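Local structure of cortical-lytic enzyme (Bacillus cereus, 4S3J) at residues Y284-Q289 with I299-E304; Y308-M313 with K398-G403; R360-A365 with E381-D386; I405-I410 with Q416-L421. The protein is an N-acetylglucosaminidase that degrades the spore cortex during germination, probably cleaving only partially degraded peptidoglycan and recognising its muramic acid delta-lactam residues. One frame throughout, in Å; residues are numbered along the deposited sequence.

Contact 1: Y284-Q289 with I299-E304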
# COMPACT_ATOMS: atom_id res chain seq x y z
N TYR A 284 -5.00 -5.30 4.87
CA TYR A 284 -6.08 -4.83 4.01
C TYR A 284 -7.10 -5.95 3.85
O TYR A 284 -6.90 -7.03 4.38
CB TYR A 284 -5.51 -4.34 2.67
CG TYR A 284 -4.50 -5.24 2.02
CD1 TYR A 284 -4.92 -6.40 1.41
CD2 TYR A 284 -3.15 -4.93 2.01
CE1 TYR A 284 -4.02 -7.25 0.79
CE2 TYR A 284 -2.24 -5.78 1.38
CZ TYR A 284 -2.69 -6.94 0.78
OH TYR A 284 -1.82 -7.79 0.15
N ASP A 285 -8.20 -5.66 3.14
CA ASP A 285 -9.32 -6.59 2.88
C ASP A 285 -10.18 -6.93 4.11
O ASP A 285 -10.63 -8.07 4.26
CB ASP A 285 -8.82 -7.89 2.24
CG ASP A 285 -8.36 -7.70 0.83
OD1 ASP A 285 -8.74 -6.67 0.21
OD2 ASP A 285 -7.62 -8.57 0.32
N TRP A 286 -10.44 -5.96 4.97
CA TRP A 286 -11.57 -6.05 5.89
C TRP A 286 -12.84 -5.99 5.03
O TRP A 286 -13.62 -6.93 5.00
CB TRP A 286 -11.55 -4.94 6.93
CG TRP A 286 -10.65 -5.23 8.10
CD1 TRP A 286 -11.02 -5.76 9.31
CD2 TRP A 286 -9.22 -5.04 8.18
NE1 TRP A 286 -9.93 -5.90 10.13
CE2 TRP A 286 -8.81 -5.46 9.46
CE3 TRP A 286 -8.26 -4.53 7.29
CZ2 TRP A 286 -7.48 -5.41 9.88
CZ3 TRP A 286 -6.93 -4.47 7.71
CH2 TRP A 286 -6.55 -4.91 8.99
N GLY A 287 -13.01 -4.88 4.31
CA GLY A 287 -13.92 -4.86 3.17
C GLY A 287 -13.23 -5.55 2.00
O GLY A 287 -12.10 -5.19 1.65
N TRP A 288 -13.89 -6.54 1.41
CA TRP A 288 -13.28 -7.33 0.35
C TRP A 288 -14.32 -7.73 -0.72
O TRP A 288 -15.53 -7.56 -0.52
CB TRP A 288 -12.56 -8.56 0.94
CG TRP A 288 -13.46 -9.63 1.46
CD1 TRP A 288 -14.23 -9.58 2.58
CD2 TRP A 288 -13.70 -10.91 0.86
NE1 TRP A 288 -14.94 -10.76 2.72
CE2 TRP A 288 -14.63 -11.59 1.67
CE3 TRP A 288 -13.21 -11.55 -0.29
CZ2 TRP A 288 -15.08 -12.88 1.38
CZ3 TRP A 288 -13.67 -12.83 -0.58
CH2 TRP A 288 -14.59 -13.47 0.25
N GLN A 289 -13.81 -8.24 -1.84
CA GLN A 289 -14.57 -8.45 -3.07
C GLN A 289 -15.80 -9.32 -2.86
O GLN A 289 -16.83 -9.12 -3.49
CB GLN A 289 -13.64 -9.05 -4.12
CG GLN A 289 -14.17 -9.01 -5.54
CD GLN A 289 -13.06 -9.13 -6.57
OE1 GLN A 289 -12.09 -9.87 -6.36
NE2 GLN A 289 -13.18 -8.39 -7.68
N ILE A 299 -8.45 2.22 9.67
CA ILE A 299 -7.18 2.51 10.32
C ILE A 299 -7.10 1.98 11.76
O ILE A 299 -6.03 1.66 12.23
CB ILE A 299 -6.93 4.04 10.28
CG1 ILE A 299 -5.45 4.33 10.53
CG2 ILE A 299 -7.84 4.76 11.25
CD1 ILE A 299 -5.03 5.73 10.11
N GLY A 300 -8.23 1.86 12.45
CA GLY A 300 -8.23 1.30 13.79
C GLY A 300 -7.72 -0.13 13.81
O GLY A 300 -6.76 -0.46 14.52
N PRO A 301 -8.37 -1.01 13.04
CA PRO A 301 -7.87 -2.39 12.97
C PRO A 301 -6.45 -2.49 12.43
O PRO A 301 -5.69 -3.34 12.90
CB PRO A 301 -8.87 -3.07 12.05
CG PRO A 301 -10.13 -2.32 12.27
CD PRO A 301 -9.71 -0.89 12.43
N VAL A 302 -6.06 -1.63 11.50
CA VAL A 302 -4.70 -1.69 11.00
C VAL A 302 -3.71 -1.37 12.13
O VAL A 302 -2.72 -2.07 12.30
CB VAL A 302 -4.50 -0.73 9.80
CG1 VAL A 302 -3.02 -0.59 9.45
CG2 VAL A 302 -5.29 -1.23 8.59
N LYS A 303 -4.01 -0.35 12.92
CA LYS A 303 -3.18 0.01 14.07
C LYS A 303 -3.09 -1.17 15.04
O LYS A 303 -2.01 -1.46 15.56
CB LYS A 303 -3.73 1.26 14.79
CG LYS A 303 -2.99 1.62 16.06
CD LYS A 303 -3.42 2.96 16.61
CE LYS A 303 -2.66 3.28 17.90
NZ LYS A 303 -3.05 4.62 18.39
N GLU A 304 -4.20 -1.87 15.28
CA GLU A 304 -4.20 -3.05 16.18
C GLU A 304 -3.23 -4.11 15.69
O GLU A 304 -2.51 -4.74 16.49
CB GLU A 304 -5.59 -3.65 16.30
CG GLU A 304 -6.59 -2.78 17.05
CD GLU A 304 -7.93 -3.48 17.24
OE1 GLU A 304 -7.96 -4.72 17.32
OE2 GLU A 304 -8.96 -2.78 17.30
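Trp286, in the irregular loop 284-289, and Pro301, in the first turn of helix 299-312, lie with their CA atoms 8.8 Å apart, and no hydrogen bond joins the two segments. The helix starts at Ile299, with Lys303 N bonded to Ile299 O at 2.9 Å; a proline at its third residue sacrifices no bond of that series. The gap between the backbones is bridged by the indole of Trp286. Pro301 CB sits over one face of this ring, 3.1 Å above its plane and shifted toward the rim, with Trp286 CZ2 at 3.5 Å and NE1 at 3.6 Å, an arrangement consistent with a CH-pi contact. In the TIM barrel of this family 18 hydrolase, segment 284-289 lies in the loop from barrel strand 278-281 to helix 299-312, and Tyr284-Asp285 fit the end of the MxYD sequence known from the family. The far rim of the six-membered ring meets Val302 obliquely, CZ3 of Trp286 being 3.7 Å from Val302 CG2. That methyl is the branch beside the backbone N (chi1 169° for CG1, anti to N), which puts it on the indole side. Val302 also packs on Met320 and Leu396, so the helix reaches strand 318-330 and helix 387-400. On the loop side, backbone bonds tie Trp286 to Ile296 and Gly287 to Ala295, while Asp285 OD1 bonds to Tyr325 OH.

Contact 2: Y308-M313 with K398-G403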
# COMPACT_ATOMS: atom_id res chain seq x y z
N TYR A 308 0.19 -5.39 17.52
CA TYR A 308 0.43 -6.79 17.81
C TYR A 308 1.75 -7.21 17.19
O TYR A 308 2.56 -7.85 17.84
CB TYR A 308 -0.69 -7.69 17.31
CG TYR A 308 -0.28 -9.14 17.41
CD1 TYR A 308 -0.17 -9.77 18.64
CD2 TYR A 308 0.07 -9.85 16.28
CE1 TYR A 308 0.24 -11.09 18.73
CE2 TYR A 308 0.49 -11.18 16.36
CZ TYR A 308 0.57 -11.78 17.59
OH TYR A 308 0.99 -13.10 17.68
N ALA A 309 1.99 -6.81 15.94
CA ALA A 309 3.23 -7.18 15.26
C ALA A 309 4.47 -6.70 16.03
O ALA A 309 5.44 -7.45 16.19
CB ALA A 309 3.25 -6.64 13.85
N LYS A 310 4.44 -5.46 16.53
CA LYS A 310 5.54 -4.89 17.31
C LYS A 310 5.80 -5.66 18.59
O LYS A 310 6.91 -5.65 19.10
CB LYS A 310 5.24 -3.42 17.63
CG LYS A 310 5.45 -2.54 16.44
CD LYS A 310 5.10 -1.08 16.75
CE LYS A 310 5.79 -0.54 17.97
NZ LYS A 310 5.42 0.89 18.17
N SER A 311 4.77 -6.30 19.13
CA SER A 311 4.95 -7.10 20.34
C SER A 311 5.69 -8.40 20.05
O SER A 311 6.21 -9.02 20.97
CB SER A 311 3.60 -7.39 21.00
OG SER A 311 2.90 -8.46 20.38
N GLN A 312 5.76 -8.79 18.78
CA GLN A 312 6.32 -10.08 18.38
C GLN A 312 7.68 -9.96 17.69
O GLN A 312 8.38 -10.96 17.56
CB GLN A 312 5.37 -10.82 17.43
CG GLN A 312 3.98 -11.08 17.97
CD GLN A 312 3.98 -11.94 19.22
OE1 GLN A 312 4.35 -13.12 19.18
NE2 GLN A 312 3.61 -11.35 20.34
N MET A 313 8.00 -8.77 17.18
CA MET A 313 9.22 -8.57 16.39
C MET A 313 9.62 -7.10 16.38
O MET A 313 8.81 -6.22 16.69
CB MET A 313 9.01 -9.06 14.95
CG MET A 313 8.17 -8.08 14.12
SD MET A 313 7.75 -8.76 12.49
CE MET A 313 6.55 -10.01 12.93
N LYS A 398 4.52 6.69 11.07
CA LYS A 398 5.41 7.53 11.87
C LYS A 398 5.23 7.28 13.36
O LYS A 398 6.22 7.12 14.09
CB LYS A 398 5.17 9.02 11.56
CG LYS A 398 5.48 9.41 10.12
CD LYS A 398 5.09 10.84 9.83
CE LYS A 398 5.01 11.12 8.31
NZ LYS A 398 4.79 12.59 8.06
N GLU A 399 3.98 7.25 13.81
CA GLU A 399 3.69 7.05 15.22
C GLU A 399 4.21 5.71 15.70
O GLU A 399 4.76 5.61 16.79
CB GLU A 399 2.19 7.15 15.48
CG GLU A 399 1.58 8.52 15.26
CD GLU A 399 0.07 8.48 15.28
OE1 GLU A 399 -0.51 7.45 14.86
OE2 GLU A 399 -0.56 9.47 15.69
N GLN A 400 4.01 4.67 14.88
CA GLN A 400 4.36 3.30 15.27
C GLN A 400 5.83 2.97 15.02
O GLN A 400 6.34 1.98 15.54
CB GLN A 400 3.46 2.31 14.53
CG GLN A 400 2.01 2.41 14.91
CD GLN A 400 1.76 2.01 16.35
OE1 GLN A 400 2.39 1.09 16.86
NE2 GLN A 400 0.86 2.72 17.02
N GLY A 401 6.51 3.80 14.24
CA GLY A 401 7.93 3.62 14.00
C GLY A 401 8.30 2.38 13.18
O GLY A 401 9.36 1.80 13.37
N ILE A 402 7.44 1.97 12.25
CA ILE A 402 7.71 0.75 11.50
C ILE A 402 8.58 1.03 10.26
O ILE A 402 8.87 2.17 9.94
CB ILE A 402 6.42 0.06 11.09
CG1 ILE A 402 5.57 1.01 10.26
CG2 ILE A 402 5.63 -0.38 12.33
CD1 ILE A 402 4.51 0.26 9.47
N GLY A 403 9.03 -0.03 9.60
CA GLY A 403 10.02 0.11 8.55
C GLY A 403 9.55 0.69 7.24
O GLY A 403 10.29 1.40 6.56
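Lys310 and Gln400 make the hydrogen bonds of this contact, both from one ammonium group. NZ of Lys310 donates to the backbone O of Gln400 at 3.0 Å, arriving at 123° to the C=O bond and 25° off the carbonyl plane; a second, weak bond runs from Lys310 NZ to Gln400 OE1 at 3.3 Å. A bend in the lysine chain at chi3 (53°) turns NZ to these oxygens, and Gln400 folds at chi2 to present its amide oxygen beside the same NZ. Gly401, just past helix 387-400, has positive phi. Because NZ of Lys310 is bonded to Gln400 O at that C-terminal end, its charge would probably interact favourably with the helix dipole. Helices 299-312 and 387-400 are neighbours in the outer layer of the TIM barrel, with strand 318-330 beneath. Van der Waals contact accompanies the bonds, CD of Lys310 lying 3.5 Å from OE1 of Gln400. Two side-chain bonds run within 308-313: Ser311 OG donates to Tyr308 O at 2.6 Å, and Gln312 NE2 to Ser311 OG at 3.0 Å. Away from Lys310, Lys398 and Glu399 bond to Asn71 and Tyr64 of the second LysM domain.

Contact 3: R360-A365 with E381-D386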
# COMPACT_ATOMS: atom_id res chain seq x y z
N ARG A 360 -18.00 11.31 0.31
CA ARG A 360 -18.04 11.48 1.75
C ARG A 360 -16.81 10.86 2.39
O ARG A 360 -16.10 10.09 1.75
CB ARG A 360 -19.30 10.84 2.32
CG ARG A 360 -20.58 11.60 1.95
CD ARG A 360 -21.63 10.68 1.44
NE ARG A 360 -22.05 9.72 2.44
CZ ARG A 360 -22.59 8.53 2.16
NH1 ARG A 360 -22.93 7.72 3.15
NH2 ARG A 360 -22.77 8.14 0.90
N TYR A 361 -16.55 11.22 3.64
CA TYR A 361 -15.37 10.70 4.35
C TYR A 361 -15.72 10.20 5.75
O TYR A 361 -16.32 10.91 6.54
CB TYR A 361 -14.30 11.78 4.45
CG TYR A 361 -12.94 11.24 4.81
CD1 TYR A 361 -12.12 10.68 3.84
CD2 TYR A 361 -12.50 11.24 6.13
CE1 TYR A 361 -10.87 10.17 4.17
CE2 TYR A 361 -11.25 10.73 6.47
CZ TYR A 361 -10.44 10.20 5.49
OH TYR A 361 -9.20 9.67 5.81
N ASP A 362 -15.38 8.95 6.01
CA ASP A 362 -15.60 8.32 7.31
C ASP A 362 -14.38 8.58 8.19
O ASP A 362 -13.30 8.05 7.93
CB ASP A 362 -15.86 6.81 7.11
CG ASP A 362 -16.14 6.06 8.41
OD1 ASP A 362 -15.59 6.40 9.46
OD2 ASP A 362 -16.93 5.10 8.38
N PHE A 363 -14.53 9.43 9.21
CA PHE A 363 -13.39 9.83 10.04
C PHE A 363 -12.97 8.77 11.06
O PHE A 363 -11.89 8.86 11.63
CB PHE A 363 -13.72 11.14 10.75
CG PHE A 363 -13.71 12.33 9.84
CD1 PHE A 363 -14.84 12.69 9.12
CD2 PHE A 363 -12.55 13.07 9.64
CE1 PHE A 363 -14.82 13.75 8.26
CE2 PHE A 363 -12.53 14.13 8.77
CZ PHE A 363 -13.65 14.48 8.08
N THR A 364 -13.82 7.77 11.29
CA THR A 364 -13.46 6.64 12.16
C THR A 364 -12.62 5.61 11.40
O THR A 364 -11.54 5.23 11.85
CB THR A 364 -14.72 6.00 12.76
OG1 THR A 364 -15.39 6.99 13.55
CG2 THR A 364 -14.36 4.81 13.66
N ALA A 365 -13.11 5.15 10.25
CA ALA A 365 -12.33 4.27 9.40
C ALA A 365 -11.15 4.97 8.75
O ALA A 365 -10.18 4.31 8.39
CB ALA A 365 -13.23 3.67 8.32
N GLU A 381 -22.50 1.02 -3.73
CA GLU A 381 -21.72 1.64 -2.66
C GLU A 381 -20.25 1.44 -2.96
O GLU A 381 -19.83 0.31 -3.26
CB GLU A 381 -22.08 1.06 -1.29
CG GLU A 381 -21.41 1.74 -0.13
CD GLU A 381 -22.06 1.42 1.18
OE1 GLU A 381 -23.31 1.43 1.26
OE2 GLU A 381 -21.32 1.15 2.14
N VAL A 382 -19.48 2.51 -2.87
CA VAL A 382 -18.06 2.49 -3.17
C VAL A 382 -17.24 2.92 -1.97
O VAL A 382 -17.52 3.96 -1.38
CB VAL A 382 -17.74 3.43 -4.35
CG1 VAL A 382 -16.26 3.40 -4.66
CG2 VAL A 382 -18.57 3.07 -5.58
N TRP A 383 -16.23 2.12 -1.61
CA TRP A 383 -15.21 2.50 -0.62
C TRP A 383 -13.87 2.46 -1.35
O TRP A 383 -13.64 1.56 -2.14
CB TRP A 383 -15.21 1.55 0.58
CG TRP A 383 -16.41 1.73 1.45
CD1 TRP A 383 -17.65 1.19 1.27
CD2 TRP A 383 -16.49 2.55 2.62
NE1 TRP A 383 -18.50 1.61 2.26
CE2 TRP A 383 -17.82 2.43 3.12
CE3 TRP A 383 -15.58 3.35 3.31
CZ2 TRP A 383 -18.25 3.13 4.24
CZ3 TRP A 383 -16.00 4.02 4.44
CH2 TRP A 383 -17.32 3.90 4.90
N PHE A 384 -13.01 3.46 -1.12
CA PHE A 384 -11.77 3.51 -1.88
C PHE A 384 -10.66 4.22 -1.09
O PHE A 384 -10.78 4.36 0.13
CB PHE A 384 -12.02 4.12 -3.28
CG PHE A 384 -12.36 5.58 -3.31
CD1 PHE A 384 -13.62 6.04 -2.90
CD2 PHE A 384 -11.44 6.48 -3.81
CE1 PHE A 384 -13.91 7.42 -2.94
CE2 PHE A 384 -11.73 7.86 -3.83
CZ PHE A 384 -12.97 8.32 -3.44
N GLU A 385 -9.58 4.59 -1.77
CA GLU A 385 -8.44 5.24 -1.12
C GLU A 385 -8.22 6.60 -1.76
O GLU A 385 -8.31 6.72 -2.99
CB GLU A 385 -7.18 4.40 -1.28
CG GLU A 385 -7.24 2.99 -0.68
CD GLU A 385 -7.24 3.01 0.84
OE1 GLU A 385 -6.63 3.94 1.44
OE2 GLU A 385 -7.86 2.11 1.44
N ASP A 386 -7.91 7.62 -0.96
CA ASP A 386 -7.54 8.92 -1.53
C ASP A 386 -6.46 9.59 -0.69
O ASP A 386 -5.92 8.99 0.25
CB ASP A 386 -8.76 9.86 -1.70
CG ASP A 386 -9.33 10.41 -0.39
OD1 ASP A 386 -8.74 10.25 0.70
OD2 ASP A 386 -10.41 11.06 -0.47
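Asp362 sets its carboxylate against the rim of the Trp383 indole without any hydrogen bond between them. OD2 of Asp362 lies 3.7 Å from Trp383 CH2, at the ring edge and near its plane, and Asp362 CB is in that plane too, 3.9 Å from Trp383 CZ3. CG of Asp362 lies anti to the backbone N (chi1 -179°), which carries the carboxylate out to the indole edge, its plane 55° from that of the ring. The electropositive C-H rim plausibly suits the negative oxygen. The other oxygen is held by its own chain: Ala365 N donates to Asp362 OD1 at 2.9 Å and 165°, from above the carboxylate plane, forming an Asx motif as the chain leaves strand 360-362. The two strands flank strand 367-373, antiparallel to both, within the insertion between the seventh barrel strand, 318-330, and helix 387-400, where many family 18 enzymes carry an extra domain. At the opposite rim of the indole, Trp383 NE1 donates in the ring plane to the anti lone pair of Glu381 OE2 at 2.9 Å, while His369 stacks on the ring. Looser is Tyr361 CE1, 4.1 Å from Asp386 OD1, the ring and carboxylate planes being nearly parallel, with OD1 oblique to the ring. The Tyr361 hydroxyl bonds to Gln366, while Asp386, N-cap of helix 387-400, forms a salt bridge with Arg388.

Contact 4: I405-I410 with Q416-L421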
# COMPACT_ATOMS: atom_id res chain seq x y z
N ILE A 405 6.21 0.47 3.86
CA ILE A 405 4.88 0.29 3.32
C ILE A 405 4.99 -0.55 2.04
O ILE A 405 5.93 -0.41 1.26
CB ILE A 405 4.20 1.67 3.05
CG1 ILE A 405 2.77 1.52 2.55
CG2 ILE A 405 5.01 2.48 2.07
CD1 ILE A 405 2.01 2.83 2.58
N SER A 406 4.02 -1.45 1.84
CA SER A 406 4.00 -2.34 0.69
C SER A 406 2.67 -2.21 -0.04
O SER A 406 1.63 -2.52 0.51
CB SER A 406 4.23 -3.78 1.15
OG SER A 406 4.19 -4.69 0.08
N TYR A 407 2.74 -1.78 -1.29
CA TYR A 407 1.54 -1.46 -2.06
C TYR A 407 1.06 -2.61 -2.96
O TYR A 407 1.82 -3.13 -3.77
CB TYR A 407 1.81 -0.26 -2.93
CG TYR A 407 1.94 1.05 -2.20
CD1 TYR A 407 0.81 1.74 -1.73
CD2 TYR A 407 3.18 1.65 -2.02
CE1 TYR A 407 0.94 2.98 -1.10
CE2 TYR A 407 3.31 2.90 -1.39
CZ TYR A 407 2.19 3.55 -0.93
OH TYR A 407 2.26 4.80 -0.32
N TRP A 408 -0.23 -2.94 -2.85
CA TRP A 408 -0.91 -3.85 -3.78
C TRP A 408 -1.97 -3.03 -4.53
O TRP A 408 -2.98 -2.64 -3.93
CB TRP A 408 -1.59 -5.01 -3.06
CG TRP A 408 -2.11 -6.05 -4.03
CD1 TRP A 408 -3.29 -6.03 -4.71
CD2 TRP A 408 -1.43 -7.23 -4.46
NE1 TRP A 408 -3.40 -7.13 -5.52
CE2 TRP A 408 -2.26 -7.88 -5.39
CE3 TRP A 408 -0.19 -7.79 -4.16
CZ2 TRP A 408 -1.91 -9.07 -6.02
CZ3 TRP A 408 0.16 -8.98 -4.78
CH2 TRP A 408 -0.69 -9.60 -5.70
N LYS A 409 -1.80 -2.74 -5.82
CA LYS A 409 -0.72 -3.18 -6.70
C LYS A 409 -0.58 -2.15 -7.81
O LYS A 409 -1.45 -1.29 -7.98
CB LYS A 409 -1.00 -4.57 -7.31
CG LYS A 409 -2.31 -4.64 -8.11
CD LYS A 409 -2.45 -5.98 -8.86
CE LYS A 409 -3.81 -6.10 -9.53
NZ LYS A 409 -3.92 -7.32 -10.39
N ILE A 410 0.49 -2.25 -8.58
CA ILE A 410 0.72 -1.40 -9.75
C ILE A 410 -0.41 -1.61 -10.76
O ILE A 410 -0.88 -2.72 -10.96
CB ILE A 410 2.11 -1.73 -10.36
CG1 ILE A 410 3.21 -1.31 -9.38
CG2 ILE A 410 2.30 -1.04 -11.73
CD1 ILE A 410 4.58 -1.86 -9.73
N GLN A 416 -1.65 11.02 -6.39
CA GLN A 416 -1.41 11.71 -5.14
C GLN A 416 -0.68 10.82 -4.15
O GLN A 416 0.06 11.31 -3.31
CB GLN A 416 -2.71 12.20 -4.53
CG GLN A 416 -3.48 13.15 -5.41
CD GLN A 416 -4.50 12.48 -6.28
OE1 GLN A 416 -4.48 11.26 -6.50
NE2 GLN A 416 -5.42 13.28 -6.81
N ASN A 417 -0.91 9.51 -4.20
CA ASN A 417 -0.21 8.62 -3.29
C ASN A 417 1.31 8.73 -3.43
O ASN A 417 2.05 8.82 -2.44
CB ASN A 417 -0.66 7.17 -3.51
CG ASN A 417 0.19 6.19 -2.76
OD1 ASN A 417 0.14 6.15 -1.52
ND2 ASN A 417 1.01 5.42 -3.48
N TRP A 418 1.78 8.72 -4.68
CA TRP A 418 3.21 8.68 -4.93
C TRP A 418 3.86 10.03 -4.61
O TRP A 418 4.92 10.08 -4.00
CB TRP A 418 3.45 8.23 -6.37
CG TRP A 418 2.82 6.88 -6.59
CD1 TRP A 418 1.70 6.60 -7.30
CD2 TRP A 418 3.25 5.64 -6.02
NE1 TRP A 418 1.42 5.24 -7.24
CE2 TRP A 418 2.35 4.64 -6.44
CE3 TRP A 418 4.32 5.27 -5.20
CZ2 TRP A 418 2.50 3.30 -6.07
CZ3 TRP A 418 4.45 3.95 -4.83
CH2 TRP A 418 3.55 2.99 -5.28
N ARG A 419 3.17 11.12 -4.95
CA ARG A 419 3.68 12.44 -4.60
C ARG A 419 3.72 12.62 -3.09
O ARG A 419 4.68 13.16 -2.56
CB ARG A 419 2.84 13.54 -5.26
CG ARG A 419 3.29 14.94 -4.83
CD ARG A 419 4.71 15.24 -5.32
NE ARG A 419 5.17 16.57 -4.91
CZ ARG A 419 4.95 17.69 -5.60
NH1 ARG A 419 4.23 17.66 -6.73
NH2 ARG A 419 5.41 18.85 -5.15
N LEU A 420 2.68 12.20 -2.38
CA LEU A 420 2.67 12.35 -0.93
C LEU A 420 3.73 11.48 -0.27
O LEU A 420 4.28 11.84 0.76
CB LEU A 420 1.28 12.04 -0.37
CG LEU A 420 0.23 13.12 -0.65
CD1 LEU A 420 -1.13 12.58 -0.27
CD2 LEU A 420 0.55 14.40 0.08
N LEU A 421 4.03 10.32 -0.86
CA LEU A 421 5.06 9.46 -0.31
C LEU A 421 6.39 10.21 -0.24
O LEU A 421 7.07 10.18 0.80
CB LEU A 421 5.21 8.18 -1.15
CG LEU A 421 6.19 7.14 -0.60
CD1 LEU A 421 5.68 6.48 0.69
CD2 LEU A 421 6.47 6.11 -1.66
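Tyr407 points from the last strand of the TIM barrel, 404-408, into the helix that follows it, 415-424, and carries most of this buried beta-alpha contact. The axes of strand 405-408 and helix 416-421 run antiparallel, at 168° and 12.6 Å. The phenol OH makes a weak hydrogen bond to Asn417 OD1 at 2.8 Å, the ring and amide planes being nearly perpendicular; CG of Asn417 is anti to the backbone N (chi1 170°), which directs the amide to the phenol. Over one face of the phenol comes the outer part of the Trp418 indole: Tyr407 CD2 is 3.5 Å from Trp418 CH2, with the two six-membered rings inclined at 54°. Leu421 CD1 closes the side of the hydroxyl, 3.9 Å from Tyr407 OH, and meets Ile405 CG2 at 4.3 Å. Further out, Phe394 of helix 387-400 packs on both Tyr407 and Leu421, Leu324 on Tyr407 and Asn417, and Ile129 on Trp418. On the other side of the strand from Tyr407, Trp408 meets Phe139 edge-to-face and is followed by a cis peptide to Lys409, a feature familiar at this place in family 18. Asn417 ND2 rests over the centre of the Trp418 ring, 3.3 Å above its plane.

Overall arrangement
The four contacts lie in the last part of the barrel, from the loop after strand 278-281 to helix 415-424, away from Glu220, the probable proton donor. Contacts 1 and 2 share helix 299-312; their centres are 16 Å apart, and Lys303 CE of the first touches Gln400 NE2 of the second at 3.7 Å. Contact 3 is 12 Å from contact 1 between centres, joined by a probable hydrogen bond from Ile299 N to Ala365 O, 3.0 Å. Along the chain it is nested in the loop closed by contact 2, about 12 Å off at the nearest atoms. Contact 4 follows contact 2 in sequence and reaches contact 1 where Trp408 CB lies 4.3 Å from Tyr284 OH.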